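Local coordinates for protein TodX (Pseudomonas putida, PDB 3BS0) that probably carries toluene and related aromatic hydrocarbons across the outer membrane, as a β-barrel channel of the FadL family of fatty-acid transporters, at residues A341-Y344 with L348-R351; L37-D42 with K148-A153; N27-L30 with A35-S38. All coordinates share one frame; numbering follows the deposited sequence.

Contact 1 (A341-Y344 with L348-R351); sequences AYKY and LTLR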
ATOM      1  N   ALA A 341     -20.314 -13.888   3.538  1.00 62.73           N
ATOM      2  CA  ALA A 341     -20.057 -14.402   4.879  1.00 62.88           C
ATOM      3  C   ALA A 341     -21.129 -15.456   5.161  1.00 64.32           C
ATOM      4  O   ALA A 341     -22.301 -15.252   4.848  1.00 63.74           O
ATOM      5  CB  ALA A 341     -20.145 -13.277   5.892  1.00 60.45           C
ATOM      6  N   TYR A 342     -20.733 -16.571   5.765  1.00 66.28           N
ATOM      7  CA  TYR A 342     -21.664 -17.660   6.044  1.00 69.90           C
ATOM      8  C   TYR A 342     -21.473 -18.307   7.418  1.00 71.31           C
ATOM      9  O   TYR A 342     -20.398 -18.823   7.714  1.00 72.07           O
ATOM     10  CB  TYR A 342     -21.505 -18.734   4.953  1.00 70.37           C
ATOM     11  CG  TYR A 342     -22.462 -19.904   5.029  1.00 70.07           C
ATOM     12  CD1 TYR A 342     -23.830 -19.729   4.815  1.00 70.98           C
ATOM     13  CD2 TYR A 342     -21.997 -21.190   5.286  1.00 71.17           C
ATOM     14  CE1 TYR A 342     -24.713 -20.807   4.852  1.00 71.74           C
ATOM     15  CE2 TYR A 342     -22.870 -22.280   5.328  1.00 73.22           C
ATOM     16  CZ  TYR A 342     -24.230 -22.082   5.108  1.00 73.98           C
ATOM     17  OH  TYR A 342     -25.103 -23.155   5.136  1.00 75.61           O
ATOM     18  N   LYS A 343     -22.511 -18.285   8.252  1.00 73.24           N
ATOM     19  CA  LYS A 343     -22.429 -18.921   9.566  1.00 74.42           C
ATOM     20  C   LYS A 343     -22.653 -20.419   9.374  1.00 74.58           C
ATOM     21  O   LYS A 343     -23.790 -20.893   9.337  1.00 74.32           O
ATOM     22  CB  LYS A 343     -23.484 -18.357  10.521  1.00 75.12           C
ATOM     23  CG  LYS A 343     -23.215 -16.936  10.986  1.00 76.24           C
ATOM     24  CD  LYS A 343     -24.122 -16.551  12.153  1.00 77.62           C
ATOM     25  CE  LYS A 343     -23.912 -15.104  12.556  1.00 77.91           C
ATOM     26  NZ  LYS A 343     -24.143 -14.202  11.391  1.00 79.26           N
ATOM     27  N   TYR A 344     -21.542 -21.144   9.254  1.00 75.62           N
ATOM     28  CA  TYR A 344     -21.518 -22.587   9.030  1.00 76.88           C
ATOM     29  C   TYR A 344     -21.674 -23.410  10.310  1.00 77.03           C
ATOM     30  O   TYR A 344     -22.232 -24.503  10.294  1.00 77.86           O
ATOM     31  CB  TYR A 344     -20.206 -22.942   8.346  1.00 78.01           C
ATOM     32  CG  TYR A 344     -20.054 -24.384   7.945  1.00 81.44           C
ATOM     33  CD1 TYR A 344     -20.736 -24.906   6.841  1.00 81.82           C
ATOM     34  CD2 TYR A 344     -19.175 -25.217   8.631  1.00 82.59           C
ATOM     35  CE1 TYR A 344     -20.533 -26.225   6.431  1.00 82.55           C
ATOM     36  CE2 TYR A 344     -18.968 -26.532   8.232  1.00 83.94           C
ATOM     37  CZ  TYR A 344     -19.644 -27.027   7.134  1.00 83.26           C
ATOM     38  OH  TYR A 344     -19.400 -28.314   6.733  1.00 85.31           O
ATOM     39  N   LEU A 348     -18.110 -20.848  13.654  1.00 64.01           N
ATOM     40  CA  LEU A 348     -17.290 -20.879  12.448  1.00 60.66           C
ATOM     41  C   LEU A 348     -18.010 -20.158  11.323  1.00 58.31           C
ATOM     42  O   LEU A 348     -19.112 -20.530  10.944  1.00 57.64           O
ATOM     43  CB  LEU A 348     -16.993 -22.311  11.999  1.00 59.62           C
ATOM     44  CG  LEU A 348     -16.192 -22.395  10.691  1.00 57.57           C
ATOM     45  CD1 LEU A 348     -14.761 -21.968  10.947  1.00 56.82           C
ATOM     46  CD2 LEU A 348     -16.231 -23.809  10.134  1.00 56.83           C
ATOM     47  N   THR A 349     -17.383 -19.115  10.801  1.00 57.26           N
ATOM     48  CA  THR A 349     -17.961 -18.363   9.703  1.00 56.25           C
ATOM     49  C   THR A 349     -17.061 -18.630   8.517  1.00 57.57           C
ATOM     50  O   THR A 349     -15.913 -19.046   8.689  1.00 59.37           O
ATOM     51  CB  THR A 349     -17.964 -16.853   9.978  1.00 54.78           C
ATOM     52  OG1 THR A 349     -18.828 -16.561  11.084  1.00 52.35           O
ATOM     53  CG2 THR A 349     -18.439 -16.095   8.749  1.00 53.80           C
ATOM     54  N   LEU A 350     -17.591 -18.416   7.319  1.00 57.46           N
ATOM     55  CA  LEU A 350     -16.827 -18.607   6.093  1.00 55.30           C
ATOM     56  C   LEU A 350     -17.072 -17.389   5.232  1.00 53.54           C
ATOM     57  O   LEU A 350     -18.218 -16.995   5.018  1.00 52.90           O
ATOM     58  CB  LEU A 350     -17.265 -19.879   5.374  1.00 54.89           C
ATOM     59  CG  LEU A 350     -16.957 -21.138   6.190  1.00 56.73           C
ATOM     60  CD1 LEU A 350     -17.384 -22.366   5.413  1.00 57.69           C
ATOM     61  CD2 LEU A 350     -15.466 -21.207   6.508  1.00 55.60           C
ATOM     62  N   ARG A 351     -15.984 -16.783   4.769  1.00 51.58           N
ATOM     63  CA  ARG A 351     -16.045 -15.585   3.948  1.00 50.55           C
ATOM     64  C   ARG A 351     -15.315 -15.773   2.627  1.00 49.39           C
ATOM     65  O   ARG A 351     -14.411 -16.599   2.520  1.00 47.54           O
ATOM     66  CB  ARG A 351     -15.422 -14.408   4.699  1.00 51.04           C
ATOM     67  CG  ARG A 351     -16.122 -14.071   5.983  1.00 51.75           C
ATOM     68  CD  ARG A 351     -15.331 -13.084   6.832  1.00 52.56           C
ATOM     69  NE  ARG A 351     -16.109 -12.691   8.003  1.00 53.36           N
ATOM     70  CZ  ARG A 351     -15.729 -12.882   9.259  1.00 54.79           C
ATOM     71  NH1 ARG A 351     -14.565 -13.457   9.523  1.00 54.16           N
ATOM     72  NH2 ARG A 351     -16.525 -12.518  10.252  1.00 56.15           N
TER
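Tyr342 and Leu350 face each other as an antiparallel hydrogen-bonded pair and exchange both of their backbone bonds. Tyr342 N gives to Leu350 O at 2.7 Å, and Leu350 N returns to Tyr342 O at 2.9 Å. The same two oxygens also take CA-H...O contacts, Leu350 O from Ala341 CA and Tyr342 O from Thr349 CA. Beyond Lys343 the pairing fades, and the bond from Tyr344 N to Leu348 O (3.0 Å) is weak.

Side chains fill in around this backbone frame. Tyr344 runs alongside Leu348, its CG turned away from the backbone N (chi1 -176°); both side chains point the same way, and ring atom CD2 of Tyr344 meets Leu348 CD2 at 3.6 Å. Leu350 arrives at an oblique angle and sets CD1 4.1 Å from Tyr344 CB, while Tyr342 CE2 lies in plane at the edge of the Tyr344 ring. The other face of the hairpin carries Ala341, Lys343, Thr349 and Arg351. There Arg351 CG packs 4.1 Å from Ala341 CB, and its extended chain brings one guanidinium face, near the rim, over Thr349 CG2.

Further out, Glu383 on the next strand holds Thr349 OG1 by a weak hydrogen bond and Arg351 by a long, weak ion pair; Arg351 also touches helix 11-15. This is a β-hairpin closed by a short turn, as expected at the periplasmic end of a FadL-type outer-membrane barrel.

Contact 2 (L37-D42 with K148-A153); sequences LSFAPD and KLTFGA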
ATOM      1  N   LEU A  37     -18.316   1.032  13.409  1.00 34.93           N
ATOM      2  CA  LEU A  37     -17.911   0.571  14.725  1.00 35.87           C
ATOM      3  C   LEU A  37     -19.103   0.464  15.669  1.00 38.15           C
ATOM      4  O   LEU A  37     -19.034  -0.215  16.703  1.00 37.27           O
ATOM      5  CB  LEU A  37     -16.849   1.498  15.329  1.00 34.05           C
ATOM      6  CG  LEU A  37     -15.474   1.517  14.654  1.00 33.13           C
ATOM      7  CD1 LEU A  37     -14.613   2.545  15.365  1.00 27.26           C
ATOM      8  CD2 LEU A  37     -14.820   0.127  14.686  1.00 26.24           C
ATOM      9  N   SER A  38     -20.201   1.124  15.316  1.00 38.54           N
ATOM     10  CA  SER A  38     -21.384   1.075  16.163  1.00 37.53           C
ATOM     11  C   SER A  38     -22.092  -0.265  16.038  1.00 38.71           C
ATOM     12  O   SER A  38     -23.009  -0.567  16.807  1.00 39.61           O
ATOM     13  CB  SER A  38     -22.333   2.223  15.836  1.00 35.61           C
ATOM     14  OG  SER A  38     -21.937   3.403  16.506  1.00 33.41           O
ATOM     15  N   PHE A  39     -21.650  -1.076  15.082  1.00 38.42           N
ATOM     16  CA  PHE A  39     -22.225  -2.402  14.891  1.00 38.55           C
ATOM     17  C   PHE A  39     -21.409  -3.387  15.722  1.00 38.19           C
ATOM     18  O   PHE A  39     -21.566  -4.603  15.609  1.00 38.95           O
ATOM     19  CB  PHE A  39     -22.157  -2.848  13.426  1.00 40.52           C
ATOM     20  CG  PHE A  39     -22.765  -1.883  12.449  1.00 44.47           C
ATOM     21  CD1 PHE A  39     -23.611  -0.865  12.868  1.00 48.57           C
ATOM     22  CD2 PHE A  39     -22.478  -1.992  11.095  1.00 46.17           C
ATOM     23  CE1 PHE A  39     -24.154   0.036  11.945  1.00 49.35           C
ATOM     24  CE2 PHE A  39     -23.015  -1.101  10.175  1.00 47.95           C
ATOM     25  CZ  PHE A  39     -23.850  -0.085  10.599  1.00 45.77           C
ATOM     26  N   ALA A  40     -20.516  -2.868  16.547  1.00 37.74           N
ATOM     27  CA  ALA A  40     -19.686  -3.746  17.356  1.00 39.46           C
ATOM     28  C   ALA A  40     -20.435  -4.308  18.563  1.00 39.95           C
ATOM     29  O   ALA A  40     -21.316  -3.652  19.130  1.00 35.82           O
ATOM     30  CB  ALA A  40     -18.442  -3.006  17.823  1.00 37.42           C
ATOM     31  N   PRO A  41     -20.086  -5.541  18.968  1.00 40.21           N
ATOM     32  CA  PRO A  41     -20.747  -6.149  20.119  1.00 41.24           C
ATOM     33  C   PRO A  41     -20.466  -5.324  21.370  1.00 42.08           C
ATOM     34  O   PRO A  41     -19.404  -4.707  21.496  1.00 41.39           O
ATOM     35  CB  PRO A  41     -20.139  -7.547  20.172  1.00 41.59           C
ATOM     36  CG  PRO A  41     -18.793  -7.363  19.556  1.00 42.27           C
ATOM     37  CD  PRO A  41     -19.071  -6.445  18.406  1.00 40.83           C
ATOM     38  N   ASP A  42     -21.446  -5.298  22.267  1.00 42.48           N
ATOM     39  CA  ASP A  42     -21.361  -4.570  23.520  1.00 41.96           C
ATOM     40  C   ASP A  42     -20.002  -4.753  24.153  1.00 39.69           C
ATOM     41  O   ASP A  42     -19.471  -5.853  24.165  1.00 38.65           O
ATOM     42  CB  ASP A  42     -22.426  -5.086  24.471  1.00 45.96           C
ATOM     43  CG  ASP A  42     -23.454  -4.050  24.798  1.00 49.86           C
ATOM     44  OD1 ASP A  42     -23.319  -3.397  25.860  1.00 54.52           O
ATOM     45  OD2 ASP A  42     -24.389  -3.880  23.985  1.00 51.99           O
ATOM     46  N   LYS A 148     -31.031   4.502  13.410  1.00 76.36           N
ATOM     47  CA  LYS A 148     -31.043   4.356  11.958  1.00 78.15           C
ATOM     48  C   LYS A 148     -29.705   4.723  11.310  1.00 78.60           C
ATOM     49  O   LYS A 148     -29.129   3.923  10.572  1.00 78.74           O
ATOM     50  CB  LYS A 148     -32.172   5.213  11.366  1.00 78.94           C
ATOM     51  CG  LYS A 148     -32.230   6.634  11.926  1.00 81.10           C
ATOM     52  CD  LYS A 148     -33.223   7.531  11.187  1.00 82.54           C
ATOM     53  CE  LYS A 148     -33.124   8.977  11.674  1.00 82.56           C
ATOM     54  NZ  LYS A 148     -33.832   9.968  10.813  1.00 83.27           N
ATOM     55  N   LEU A 149     -29.221   5.934  11.578  1.00 79.59           N
ATOM     56  CA  LEU A 149     -27.949   6.388  11.022  1.00 80.41           C
ATOM     57  C   LEU A 149     -26.821   6.215  12.034  1.00 80.45           C
ATOM     58  O   LEU A 149     -27.069   6.018  13.224  1.00 81.29           O
ATOM     59  CB  LEU A 149     -28.039   7.856  10.598  1.00 79.85           C
ATOM     60  CG  LEU A 149     -28.495   8.883  11.635  1.00 79.62           C
ATOM     61  CD1 LEU A 149     -27.682   8.763  12.907  1.00 79.59           C
ATOM     62  CD2 LEU A 149     -28.344  10.275  11.047  1.00 79.15           C
ATOM     63  N   THR A 150     -25.583   6.310  11.567  1.00 79.48           N
ATOM     64  CA  THR A 150     -24.446   6.148  12.458  1.00 78.28           C
ATOM     65  C   THR A 150     -23.254   6.982  12.004  1.00 77.62           C
ATOM     66  O   THR A 150     -22.565   6.644  11.048  1.00 79.02           O
ATOM     67  CB  THR A 150     -24.044   4.671  12.536  1.00 78.84           C
ATOM     68  OG1 THR A 150     -25.202   3.883  12.832  1.00 79.44           O
ATOM     69  CG2 THR A 150     -23.021   4.453  13.620  1.00 80.33           C
ATOM     70  N   PHE A 151     -23.019   8.080  12.708  1.00 75.81           N
ATOM     71  CA  PHE A 151     -21.924   8.988  12.395  1.00 73.22           C
ATOM     72  C   PHE A 151     -20.588   8.294  12.667  1.00 69.76           C
ATOM     73  O   PHE A 151     -20.522   7.380  13.486  1.00 70.35           O
ATOM     74  CB  PHE A 151     -22.070  10.242  13.264  1.00 75.78           C
ATOM     75  CG  PHE A 151     -21.482  11.483  12.662  1.00 78.28           C
ATOM     76  CD1 PHE A 151     -21.856  12.731  13.146  1.00 80.30           C
ATOM     77  CD2 PHE A 151     -20.559  11.416  11.617  1.00 79.71           C
ATOM     78  CE1 PHE A 151     -21.321  13.898  12.595  1.00 82.38           C
ATOM     79  CE2 PHE A 151     -20.016  12.574  11.057  1.00 80.58           C
ATOM     80  CZ  PHE A 151     -20.397  13.816  11.546  1.00 82.26           C
ATOM     81  N   GLY A 152     -19.533   8.723  11.980  1.00 65.21           N
ATOM     82  CA  GLY A 152     -18.225   8.124  12.181  1.00 59.91           C
ATOM     83  C   GLY A 152     -17.073   8.904  11.575  1.00 56.63           C
ATOM     84  O   GLY A 152     -16.978   9.021  10.356  1.00 57.99           O
ATOM     85  N   ALA A 153     -16.188   9.432  12.417  1.00 51.59           N
ATOM     86  CA  ALA A 153     -15.047  10.195  11.932  1.00 48.30           C
ATOM     87  C   ALA A 153     -13.735   9.597  12.422  1.00 47.56           C
ATOM     88  O   ALA A 153     -13.728   8.655  13.211  1.00 47.42           O
ATOM     89  CB  ALA A 153     -15.163  11.633  12.382  1.00 48.25           C
TER
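Thr150 meets Ser38 and Phe39 through side chains alone, without a hydrogen bond between 37-42 and 148-153. The main van der Waals contact is made by the methyl branch: Thr150 CG2 lies 3.2 Å from Ser38 CB and 3.3 Å from Ser38 OG. With chi1 (to OG1) at -51°, the methyl stands opposite the backbone N, on the side of the serine. The other branch, OG1, approaches the Phe39 ring obliquely, 4.1 Å from CE1. Thr226 of strand 214-228 touches both Phe39 and Thr150.

In FadL-family barrels an N-terminal hatch plugs the lumen, and 37-42 probably belongs to that hatch: the 3-10 segment that runs through 37-39, just ahead of strand 44-60, rests on the barrel wall near the start of strand 151-169.

Polar interactions go to third parties. Ser38 OG makes a weak hydrogen bond with Ser142 OG on the adjoining strand 129-143, and Ser142 OG is also hydrogen-bonded to Phe151 O, so Ser142 bridges the 3-10 segment and the wall. Arg94 makes weak hydrogen bonds to Ala40 O and Pro41 O, just past the 3-10 segment.

Contact 3 (N27-L30 with A35-S38); sequences NAAL and ATLS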
ATOM      1  N   ASN A  27     -12.016  -3.423  14.455  1.00 38.28           N
ATOM      2  CA  ASN A  27     -11.309  -2.198  14.796  1.00 38.65           C
ATOM      3  C   ASN A  27     -10.706  -1.453  13.601  1.00 39.58           C
ATOM      4  O   ASN A  27     -10.508  -0.241  13.672  1.00 38.26           O
ATOM      5  CB  ASN A  27     -10.227  -2.499  15.827  1.00 38.59           C
ATOM      6  CG  ASN A  27     -10.802  -2.794  17.197  1.00 37.89           C
ATOM      7  OD1 ASN A  27     -12.015  -2.929  17.360  1.00 33.62           O
ATOM      8  ND2 ASN A  27      -9.930  -2.895  18.193  1.00 36.95           N
ATOM      9  N   ALA A  28     -10.442  -2.163  12.502  1.00 39.64           N
ATOM     10  CA  ALA A  28      -9.855  -1.533  11.311  1.00 38.55           C
ATOM     11  C   ALA A  28     -10.767  -0.479  10.670  1.00 40.29           C
ATOM     12  O   ALA A  28     -10.314   0.339   9.871  1.00 37.88           O
ATOM     13  CB  ALA A  28      -9.488  -2.591  10.287  1.00 36.15           C
ATOM     14  N   ALA A  29     -12.053  -0.493  11.020  1.00 42.23           N
ATOM     15  CA  ALA A  29     -12.983   0.488  10.476  1.00 41.42           C
ATOM     16  C   ALA A  29     -12.459   1.875  10.809  1.00 42.35           C
ATOM     17  O   ALA A  29     -12.906   2.868  10.243  1.00 43.41           O
ATOM     18  CB  ALA A  29     -14.359   0.301  11.067  1.00 40.46           C
ATOM     19  N   LEU A  30     -11.501   1.937  11.728  1.00 41.20           N
ATOM     20  CA  LEU A  30     -10.919   3.208  12.121  1.00 40.39           C
ATOM     21  C   LEU A  30     -10.293   3.932  10.924  1.00 42.26           C
ATOM     22  O   LEU A  30     -10.054   5.140  10.983  1.00 42.60           O
ATOM     23  CB  LEU A  30      -9.880   2.992  13.233  1.00 38.22           C
ATOM     24  CG  LEU A  30     -10.427   2.844  14.662  1.00 35.97           C
ATOM     25  CD1 LEU A  30      -9.357   2.338  15.605  1.00 32.68           C
ATOM     26  CD2 LEU A  30     -10.943   4.196  15.135  1.00 36.79           C
ATOM     27  N   ALA A  35     -17.930   4.549  10.985  1.00 42.62           N
ATOM     28  CA  ALA A  35     -19.338   4.560  11.351  1.00 39.71           C
ATOM     29  C   ALA A  35     -19.827   3.147  11.565  1.00 39.16           C
ATOM     30  O   ALA A  35     -20.895   2.939  12.143  1.00 40.38           O
ATOM     31  CB  ALA A  35     -20.155   5.224  10.278  1.00 40.75           C
ATOM     32  N   THR A  36     -19.057   2.170  11.092  1.00 35.69           N
ATOM     33  CA  THR A  36     -19.455   0.782  11.264  1.00 35.74           C
ATOM     34  C   THR A  36     -19.083   0.260  12.646  1.00 36.52           C
ATOM     35  O   THR A  36     -19.493  -0.836  13.017  1.00 36.80           O
ATOM     36  CB  THR A  36     -18.802  -0.161  10.226  1.00 35.95           C
ATOM     37  OG1 THR A  36     -17.405   0.147  10.115  1.00 39.29           O
ATOM     38  CG2 THR A  36     -19.487  -0.052   8.872  1.00 33.01           C
ATOM     39  N   LEU A  37     -18.316   1.032  13.409  1.00 34.93           N
ATOM     40  CA  LEU A  37     -17.911   0.571  14.725  1.00 35.87           C
ATOM     41  C   LEU A  37     -19.103   0.464  15.669  1.00 38.15           C
ATOM     42  O   LEU A  37     -19.034  -0.215  16.703  1.00 37.27           O
ATOM     43  CB  LEU A  37     -16.849   1.498  15.329  1.00 34.05           C
ATOM     44  CG  LEU A  37     -15.474   1.517  14.654  1.00 33.13           C
ATOM     45  CD1 LEU A  37     -14.613   2.545  15.365  1.00 27.26           C
ATOM     46  CD2 LEU A  37     -14.820   0.127  14.686  1.00 26.24           C
ATOM     47  N   SER A  38     -20.201   1.124  15.316  1.00 38.54           N
ATOM     48  CA  SER A  38     -21.384   1.075  16.163  1.00 37.53           C
ATOM     49  C   SER A  38     -22.092  -0.265  16.038  1.00 38.71           C
ATOM     50  O   SER A  38     -23.009  -0.567  16.807  1.00 39.61           O
ATOM     51  CB  SER A  38     -22.333   2.223  15.836  1.00 35.61           C
ATOM     52  OG  SER A  38     -21.937   3.403  16.506  1.00 33.41           O
TER
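Ala29 and Leu37 mark the closest backbone approach of two 3-10 turns, 27-30 and 35-38, with Ala29 CA 6.5 Å from Leu37 CA and no hydrogen bond passing between the turns. Leu37 supplies most of the apolar contact and works through both of its branches. Its CD2 methyl rests against Ala29 CB at 3.7 Å and lies 4.2 Å from Asn27 CA, beside the backbone of the first turn. The CD1 methyl meets Leu30 CD2 at 4.0 Å, the two leucine side chains crossing at about a right angle. Leu37 projects across to the other turn between these partners, its CG placed opposite its own carbonyl carbon (chi1 -68°).

Ala29 CB also lies next to a polar atom, 3.2 Å from Thr36 OG1. That hydroxyl sits between the backbone N and the carbonyl carbon of Thr36 (chi1 46°) and is spent on a hydrogen bond to Asn33 O, two residues before 35-38. It therefore meets Ala29 only as a neighbour in the packing.

The polar groups of the buried Asn27 and the carbonyl of Leu30 find partners on the barrel strands. Asn27 ND2 is gripped twice, by Gln45 O and Ser85 OG, and Asn27 N binds Glu47 OE2; Leu30 O is hydrogen-bonded to Ser154 OG. These bonds fasten the turn 27-30 to strands 44-60, 80-90 and 151-169. Consecutive short turns packed on one another and bonded to the inside of the wall are consistent with the N-terminal hatch that plugs the barrel in the FadL family.

How the contacts relate
Contacts 2 and 3 adjoin, their centres 7 Å apart; they share Leu37 and Ser38, and Ala35 of contact 3 packs on Thr150 of contact 2. Along the chain, contact 3 joins two turns within the segment ahead of strand 44-60, contact 2 then links that segment to strand 151-169 more than a hundred residues later, and contact 1 follows on the hairpin of strands 333-343 and 348-356. Contact 1 stands apart, its centre about 22 Å from that of contact 2 and 20 Å from that of contact 3. Together they describe a barrel wall and the N-terminal plug, probably the hatch, fitted within it.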